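Long-range contact in uric acid degradation bifunctional protein TTL (Arabidopsis thaliana, PDB 2Q37), which catalyses the last two steps of urate breakdown, hydrolysing 5-hydroxyisourate to OHCU and decarboxylating OHCU stereoselectively to (S)-allantoin: residues A54-F63 with A163-M174. Sequence-based numbering, arbitrary orientation.
With 3AL (1-[(4S)-2,5-dioxoimidazolidin-4-yl]urea), chain B.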
ATOM      1  N   ALA A  54     -25.656   4.476   4.538  1.00 55.49           N
ATOM      2  CA  ALA A  54     -24.854   3.296   4.274  1.00 52.19           C
ATOM      3  C   ALA A  54     -23.679   3.681   3.382  1.00 51.26           C
ATOM      4  O   ALA A  54     -22.573   3.183   3.562  1.00 50.52           O
ATOM      5  CB  ALA A  54     -25.699   2.235   3.600  1.00 50.74           C
ATOM      6  N   ILE A  55     -23.925   4.567   2.420  1.00 50.05           N
ATOM      7  CA  ILE A  55     -22.884   5.024   1.507  1.00 48.71           C
ATOM      8  C   ILE A  55     -21.776   5.721   2.304  1.00 48.57           C
ATOM      9  O   ILE A  55     -20.601   5.352   2.206  1.00 47.97           O
ATOM     10  CB  ILE A  55     -23.450   6.024   0.457  1.00 49.05           C
ATOM     11  CG1 ILE A  55     -24.602   5.382  -0.324  1.00 48.99           C
ATOM     12  CG2 ILE A  55     -22.346   6.452  -0.520  1.00 46.90           C
ATOM     13  CD1 ILE A  55     -24.180   4.457  -1.459  1.00 48.75           C
ATOM     14  N   TYR A  56     -22.166   6.720   3.098  1.00 48.13           N
ATOM     15  CA  TYR A  56     -21.236   7.493   3.918  1.00 47.48           C
ATOM     16  C   TYR A  56     -20.447   6.653   4.925  1.00 47.05           C
ATOM     17  O   TYR A  56     -19.273   6.925   5.197  1.00 47.84           O
ATOM     18  CB  TYR A  56     -21.984   8.590   4.677  1.00 48.57           C
ATOM     19  CG  TYR A  56     -22.794   9.516   3.804  1.00 49.06           C
ATOM     20  CD1 TYR A  56     -22.437   9.745   2.478  1.00 48.54           C
ATOM     21  CD2 TYR A  56     -23.920  10.169   4.311  1.00 49.62           C
ATOM     22  CE1 TYR A  56     -23.177  10.595   1.674  1.00 49.24           C
ATOM     23  CE2 TYR A  56     -24.672  11.026   3.517  1.00 48.89           C
ATOM     24  CZ  TYR A  56     -24.294  11.233   2.199  1.00 50.05           C
ATOM     25  OH  TYR A  56     -25.032  12.068   1.398  1.00 49.99           O
ATOM     26  N   THR A  57     -21.092   5.645   5.494  1.00 43.82           N
ATOM     27  CA  THR A  57     -20.429   4.792   6.461  1.00 42.08           C
ATOM     28  C   THR A  57     -19.458   3.860   5.738  1.00 42.04           C
ATOM     29  O   THR A  57     -18.478   3.377   6.316  1.00 42.14           O
ATOM     30  CB  THR A  57     -21.466   3.964   7.232  1.00 41.56           C
ATOM     31  OG1 THR A  57     -22.334   4.860   7.936  1.00 42.39           O
ATOM     32  CG2 THR A  57     -20.797   3.008   8.210  1.00 38.64           C
ATOM     33  N   ALA A  58     -19.734   3.616   4.464  1.00 39.80           N
ATOM     34  CA  ALA A  58     -18.893   2.736   3.678  1.00 38.39           C
ATOM     35  C   ALA A  58     -17.619   3.484   3.317  1.00 38.19           C
ATOM     36  O   ALA A  58     -16.515   2.965   3.469  1.00 36.45           O
ATOM     37  CB  ALA A  58     -19.631   2.295   2.423  1.00 35.31           C
ATOM     38  N   ARG A  59     -17.775   4.716   2.857  1.00 37.77           N
ATOM     39  CA  ARG A  59     -16.623   5.507   2.487  1.00 39.49           C
ATOM     40  C   ARG A  59     -15.673   5.759   3.653  1.00 41.30           C
ATOM     41  O   ARG A  59     -14.456   5.714   3.480  1.00 41.07           O
ATOM     42  CB  ARG A  59     -17.061   6.843   1.915  1.00 38.70           C
ATOM     43  CG  ARG A  59     -17.794   6.746   0.611  1.00 37.68           C
ATOM     44  CD  ARG A  59     -18.104   8.144   0.147  1.00 38.76           C
ATOM     45  NE  ARG A  59     -18.812   8.196  -1.122  1.00 38.07           N
ATOM     46  CZ  ARG A  59     -19.779   9.066  -1.385  1.00 37.74           C
ATOM     47  NH1 ARG A  59     -20.157   9.947  -0.470  1.00 39.12           N
ATOM     48  NH2 ARG A  59     -20.363   9.064  -2.563  1.00 36.65           N
ATOM     49  N   ASP A  60     -16.212   6.028   4.841  1.00 42.62           N
ATOM     50  CA  ASP A  60     -15.340   6.307   5.973  1.00 43.00           C
ATOM     51  C   ASP A  60     -14.567   5.065   6.379  1.00 42.19           C
ATOM     52  O   ASP A  60     -13.375   5.138   6.681  1.00 43.42           O
ATOM     53  CB  ASP A  60     -16.130   6.855   7.163  1.00 45.76           C
ATOM     54  CG  ASP A  60     -15.221   7.433   8.244  1.00 49.62           C
ATOM     55  OD1 ASP A  60     -14.803   8.612   8.096  1.00 51.15           O
ATOM     56  OD2 ASP A  60     -14.905   6.708   9.224  1.00 50.14           O
ATOM     57  N   ILE A  61     -15.236   3.924   6.384  1.00 39.47           N
ATOM     58  CA  ILE A  61     -14.566   2.690   6.734  1.00 38.12           C
ATOM     59  C   ILE A  61     -13.484   2.376   5.685  1.00 37.70           C
ATOM     60  O   ILE A  61     -12.347   2.025   6.020  1.00 38.61           O
ATOM     61  CB  ILE A  61     -15.566   1.540   6.781  1.00 38.26           C
ATOM     62  CG1 ILE A  61     -16.507   1.741   7.965  1.00 39.92           C
ATOM     63  CG2 ILE A  61     -14.833   0.198   6.854  1.00 38.77           C
ATOM     64  CD1 ILE A  61     -17.650   0.733   8.018  1.00 39.91           C
ATOM     65  N   TRP A  62     -13.842   2.528   4.419  1.00 33.87           N
ATOM     66  CA  TRP A  62     -12.930   2.237   3.327  1.00 32.84           C
ATOM     67  C   TRP A  62     -11.698   3.140   3.312  1.00 33.70           C
ATOM     68  O   TRP A  62     -10.573   2.659   3.186  1.00 33.78           O
ATOM     69  CB  TRP A  62     -13.683   2.340   1.994  1.00 29.51           C
ATOM     70  CG  TRP A  62     -12.831   2.121   0.808  1.00 26.54           C
ATOM     71  CD1 TRP A  62     -12.387   3.072  -0.067  1.00 23.77           C
ATOM     72  CD2 TRP A  62     -12.270   0.878   0.375  1.00 23.91           C
ATOM     73  NE1 TRP A  62     -11.579   2.495  -1.014  1.00 23.37           N
ATOM     74  CE2 TRP A  62     -11.488   1.150  -0.766  1.00 23.77           C
ATOM     75  CE3 TRP A  62     -12.351  -0.439   0.843  1.00 24.60           C
ATOM     76  CZ2 TRP A  62     -10.786   0.151  -1.453  1.00 24.97           C
ATOM     77  CZ3 TRP A  62     -11.659  -1.437   0.161  1.00 25.05           C
ATOM     78  CH2 TRP A  62     -10.882  -1.135  -0.977  1.00 24.25           C
ATOM     79  N   PHE A  63     -11.914   4.441   3.458  1.00 33.00           N
ATOM     80  CA  PHE A  63     -10.823   5.405   3.450  1.00 34.26           C
ATOM     81  C   PHE A  63     -10.076   5.607   4.776  1.00 35.20           C
ATOM     82  O   PHE A  63      -8.937   6.068   4.768  1.00 35.59           O
ATOM     83  CB  PHE A  63     -11.325   6.761   2.952  1.00 30.91           C
ATOM     84  CG  PHE A  63     -11.613   6.795   1.483  1.00 32.39           C
ATOM     85  CD1 PHE A  63     -10.598   6.564   0.560  1.00 30.97           C
ATOM     86  CD2 PHE A  63     -12.912   7.040   1.016  1.00 33.94           C
ATOM     87  CE1 PHE A  63     -10.868   6.571  -0.814  1.00 34.38           C
ATOM     88  CE2 PHE A  63     -13.198   7.048  -0.355  1.00 32.59           C
ATOM     89  CZ  PHE A  63     -12.174   6.812  -1.277  1.00 33.35           C
ATOM     90  N   ALA A 163      -7.910   2.935  -5.089  1.00 24.86           N
ATOM     91  CA  ALA A 163      -8.763   2.876  -3.898  1.00 28.70           C
ATOM     92  C   ALA A 163     -10.057   3.636  -4.133  1.00 31.77           C
ATOM     93  O   ALA A 163     -11.132   3.220  -3.696  1.00 31.69           O
ATOM     94  CB  ALA A 163      -8.023   3.460  -2.661  1.00 26.27           C
HETATM   95  N   MSE A 164      -9.931   4.757  -4.827  1.00 35.39           N
HETATM   96  CA  MSE A 164     -11.056   5.615  -5.155  1.00 39.54           C
HETATM   97  C   MSE A 164     -11.938   4.968  -6.238  1.00 36.86           C
HETATM   98  O   MSE A 164     -13.167   4.970  -6.137  1.00 34.10           O
HETATM   99  CB  MSE A 164     -10.524   6.956  -5.636  1.00 47.98           C
HETATM  100  CG  MSE A 164     -11.593   7.951  -5.987  1.00 61.96           C
HETATM  101 SE   MSE A 164     -10.769   9.448  -6.873  1.00 84.61          SE
HETATM  102  CE  MSE A 164      -9.204   9.696  -5.695  1.00 72.47           C
ATOM    103  N   GLU A 165     -11.307   4.442  -7.283  1.00 33.96           N
ATOM    104  CA  GLU A 165     -12.045   3.763  -8.334  1.00 33.31           C
ATOM    105  C   GLU A 165     -12.844   2.588  -7.709  1.00 33.95           C
ATOM    106  O   GLU A 165     -14.014   2.370  -8.027  1.00 31.97           O
ATOM    107  CB  GLU A 165     -11.080   3.239  -9.387  1.00 30.83           C
ATOM    108  CG  GLU A 165     -10.494   4.324 -10.242  1.00 30.67           C
ATOM    109  CD  GLU A 165     -11.571   5.168 -10.878  1.00 32.80           C
ATOM    110  OE1 GLU A 165     -12.442   4.589 -11.552  1.00 30.04           O
ATOM    111  OE2 GLU A 165     -11.555   6.410 -10.704  1.00 37.77           O
ATOM    112  N   GLN A 166     -12.200   1.854  -6.804  1.00 32.88           N
ATOM    113  CA  GLN A 166     -12.815   0.726  -6.119  1.00 32.30           C
ATOM    114  C   GLN A 166     -14.025   1.194  -5.323  1.00 33.22           C
ATOM    115  O   GLN A 166     -15.055   0.529  -5.290  1.00 33.05           O
ATOM    116  CB  GLN A 166     -11.781   0.086  -5.189  1.00 31.32           C
ATOM    117  CG  GLN A 166     -12.303  -0.831  -4.127  1.00 30.83           C
ATOM    118  CD  GLN A 166     -12.910  -2.091  -4.696  1.00 35.57           C
ATOM    119  OE1 GLN A 166     -12.336  -2.738  -5.575  1.00 32.09           O
ATOM    120  NE2 GLN A 166     -14.083  -2.458  -4.185  1.00 38.02           N
HETATM  121  N   MSE A 167     -13.899   2.346  -4.683  1.00 33.94           N
HETATM  122  CA  MSE A 167     -14.995   2.859  -3.885  1.00 35.25           C
HETATM  123  C   MSE A 167     -16.153   3.248  -4.779  1.00 34.09           C
HETATM  124  O   MSE A 167     -17.306   3.045  -4.416  1.00 35.46           O
HETATM  125  CB  MSE A 167     -14.550   4.067  -3.067  1.00 39.74           C
HETATM  126  CG  MSE A 167     -15.604   4.559  -2.095  1.00 46.22           C
HETATM  127 SE   MSE A 167     -16.080   3.244  -0.729  1.00 60.43          SE
HETATM  128  CE  MSE A 167     -17.966   2.945  -1.215  1.00 55.48           C
ATOM    129  N   LYS A 168     -15.859   3.818  -5.942  1.00 31.54           N
ATOM    130  CA  LYS A 168     -16.935   4.183  -6.850  1.00 31.85           C
ATOM    131  C   LYS A 168     -17.710   2.922  -7.289  1.00 31.50           C
ATOM    132  O   LYS A 168     -18.933   2.931  -7.347  1.00 32.92           O
ATOM    133  CB  LYS A 168     -16.394   4.913  -8.085  1.00 30.98           C
ATOM    134  CG  LYS A 168     -15.830   6.307  -7.808  1.00 32.77           C
ATOM    135  CD  LYS A 168     -15.631   7.061  -9.115  1.00 34.24           C
ATOM    136  CE  LYS A 168     -14.221   7.577  -9.255  1.00 35.93           C
ATOM    137  NZ  LYS A 168     -14.009   8.248 -10.571  1.00 38.62           N
ATOM    138  N   ILE A 169     -16.985   1.846  -7.582  1.00 29.48           N
ATOM    139  CA  ILE A 169     -17.581   0.590  -8.013  1.00 28.65           C
ATOM    140  C   ILE A 169     -18.507   0.066  -6.920  1.00 30.57           C
ATOM    141  O   ILE A 169     -19.616  -0.407  -7.189  1.00 28.79           O
ATOM    142  CB  ILE A 169     -16.497  -0.477  -8.263  1.00 25.29           C
ATOM    143  CG1 ILE A 169     -15.684  -0.109  -9.503  1.00 23.70           C
ATOM    144  CG2 ILE A 169     -17.151  -1.856  -8.396  1.00 25.26           C
ATOM    145  CD1 ILE A 169     -14.414  -0.917  -9.686  1.00 20.24           C
ATOM    146  N   THR A 170     -18.012   0.152  -5.691  1.00 30.31           N
ATOM    147  CA  THR A 170     -18.726  -0.297  -4.531  1.00 31.50           C
ATOM    148  C   THR A 170     -19.992   0.517  -4.358  1.00 34.15           C
ATOM    149  O   THR A 170     -21.049  -0.058  -4.126  1.00 33.85           O
ATOM    150  CB  THR A 170     -17.819  -0.214  -3.293  1.00 32.32           C
ATOM    151  OG1 THR A 170     -16.868  -1.289  -3.348  1.00 32.95           O
ATOM    152  CG2 THR A 170     -18.616  -0.313  -2.011  1.00 30.66           C
ATOM    153  N   GLU A 171     -19.897   1.840  -4.496  1.00 36.38           N
ATOM    154  CA  GLU A 171     -21.071   2.714  -4.363  1.00 40.18           C
ATOM    155  C   GLU A 171     -22.127   2.358  -5.392  1.00 41.51           C
ATOM    156  O   GLU A 171     -23.326   2.390  -5.118  1.00 43.06           O
ATOM    157  CB  GLU A 171     -20.707   4.164  -4.609  1.00 41.70           C
ATOM    158  CG  GLU A 171     -20.129   4.914  -3.442  1.00 47.57           C
ATOM    159  CD  GLU A 171     -19.808   6.344  -3.839  1.00 49.68           C
ATOM    160  OE1 GLU A 171     -20.751   7.028  -4.310  1.00 49.38           O
ATOM    161  OE2 GLU A 171     -18.632   6.766  -3.692  1.00 49.23           O
ATOM    162  N   LEU A 172     -21.645   2.056  -6.589  1.00 42.87           N
ATOM    163  CA  LEU A 172     -22.466   1.699  -7.732  1.00 44.44           C
ATOM    164  C   LEU A 172     -23.255   0.432  -7.438  1.00 45.32           C
ATOM    165  O   LEU A 172     -24.443   0.334  -7.763  1.00 44.47           O
ATOM    166  CB  LEU A 172     -21.547   1.475  -8.934  1.00 46.30           C
ATOM    167  CG  LEU A 172     -22.024   1.948 -10.302  1.00 49.81           C
ATOM    168  CD1 LEU A 172     -22.973   0.926 -10.900  1.00 52.30           C
ATOM    169  CD2 LEU A 172     -22.690   3.323 -10.165  1.00 49.51           C
ATOM    170  N   ARG A 173     -22.584  -0.534  -6.818  1.00 44.55           N
ATOM    171  CA  ARG A 173     -23.201  -1.802  -6.485  1.00 46.17           C
ATOM    172  C   ARG A 173     -24.100  -1.728  -5.265  1.00 50.50           C
ATOM    173  O   ARG A 173     -25.008  -2.540  -5.116  1.00 52.04           O
ATOM    174  CB  ARG A 173     -22.131  -2.869  -6.269  1.00 41.89           C
ATOM    175  CG  ARG A 173     -21.356  -3.175  -7.527  1.00 36.73           C
ATOM    176  CD  ARG A 173     -20.286  -4.198  -7.299  1.00 33.49           C
ATOM    177  NE  ARG A 173     -19.556  -4.427  -8.535  1.00 33.41           N
ATOM    178  CZ  ARG A 173     -18.603  -5.340  -8.695  1.00 33.17           C
ATOM    179  NH1 ARG A 173     -18.251  -6.121  -7.681  1.00 29.13           N
ATOM    180  NH2 ARG A 173     -18.020  -5.485  -9.885  1.00 31.93           N
HETATM  181  N   MSE A 174     -23.854  -0.765  -4.385  1.00 54.12           N
HETATM  182  CA  MSE A 174     -24.680  -0.632  -3.192  1.00 56.86           C
HETATM  183  C   MSE A 174     -26.023  -0.036  -3.578  1.00 56.89           C
HETATM  184  O   MSE A 174     -27.049  -0.352  -2.983  1.00 55.02           O
HETATM  185  CB  MSE A 174     -24.000   0.261  -2.153  1.00 59.70           C
HETATM  186  CG  MSE A 174     -22.666  -0.271  -1.643  1.00 64.97           C
HETATM  187 SE   MSE A 174     -22.065   0.593  -0.002  1.00 69.40          SE
HETATM  188  CE  MSE A 174     -21.964   2.405  -0.631  1.00 68.50           C
TER
HETATM  189  C4  3AL B 200     -13.546  -3.722 -12.142  1.00 34.92           C
HETATM  190  C5  3AL B 200     -14.707  -4.584 -12.118  1.00 34.46           C
HETATM  191  O5  3AL B 200     -14.887  -5.754 -11.900  1.00 37.63           O
HETATM  192  N7  3AL B 200     -15.860  -3.835 -12.422  1.00 36.27           N
HETATM  193  C8  3AL B 200     -15.418  -2.540 -12.643  1.00 36.27           C
HETATM  194  O8  3AL B 200     -16.178  -1.624 -12.933  1.00 34.99           O
HETATM  195  N9  3AL B 200     -14.037  -2.436 -12.492  1.00 36.03           N
HETATM  196  N3  3AL B 200     -12.491  -4.268 -12.993  1.00 32.20           N
HETATM  197  C2  3AL B 200     -11.244  -3.479 -13.071  1.00 28.33           C
HETATM  198  N1  3AL B 200     -10.370  -3.948 -13.761  1.00 30.29           N
HETATM  199  O2  3AL B 200     -11.150  -2.350 -12.395  1.00 26.49           O
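Trp62 reaches across to Ala163 and donates its indole NE1 to the backbone O, 2.8 Å away. CG stands anti to the backbone N (chi1 177°), which throws the ring over to helix 155-178. The bond comes in from above the carbonyl plane, and Met167 N, one turn on, approaches the same oxygen from the opposite face, so Ala163 O serves both the helix and the indole. Farther round the ring, Gln166 CG comes obliquely against Trp62 CZ2 and CH2, its chain crossing the indole at about a right angle. The selenomethionine Met167 is the knob of the interface, set among Ala58, Arg59, Trp62 and Phe63; its SE lies 4.2 Å from the centroid of the five-membered ring of Trp62, an oblique Met-aromatic contact. Phe63 flanks it, CE2 being 3.9 Å from Met167 CG, while Trp62 CD1 sits over the centre of one face of the Phe63 ring.

At the partly exposed margin, Arg59 and Glu171 form a two-bond salt bridge. Arg59 NE gives a hydrogen bond of 2.9 Å to Glu171 OE2 in the guanidinium plane; NH2 makes a weak, bent one to OE1. The carboxylate is turned 74° from that plane, and OE2 is met from above its own plane. Ile55 CG2 covers one guanidinium face. Beyond, Met174 SE rests on Ala58 CB at 3.8 Å.

Segments 54-63 and 163-174 run roughly antiparallel (156°), their axes approaching to 10.7 Å, within the N-terminal, strand-free OHCU decarboxylase domain. Replacing Trp62 with alanine would probably cost Ala163 O its indole donor and open a gap beside Met167 SE and Gln166 CG. Gln166 OE1 holds the proton donor His78, and Ile169 and Arg173 line the allantoin pocket; the contact itself joins a selenomethionine core, an indole-carbonyl bond and a marginal salt bridge.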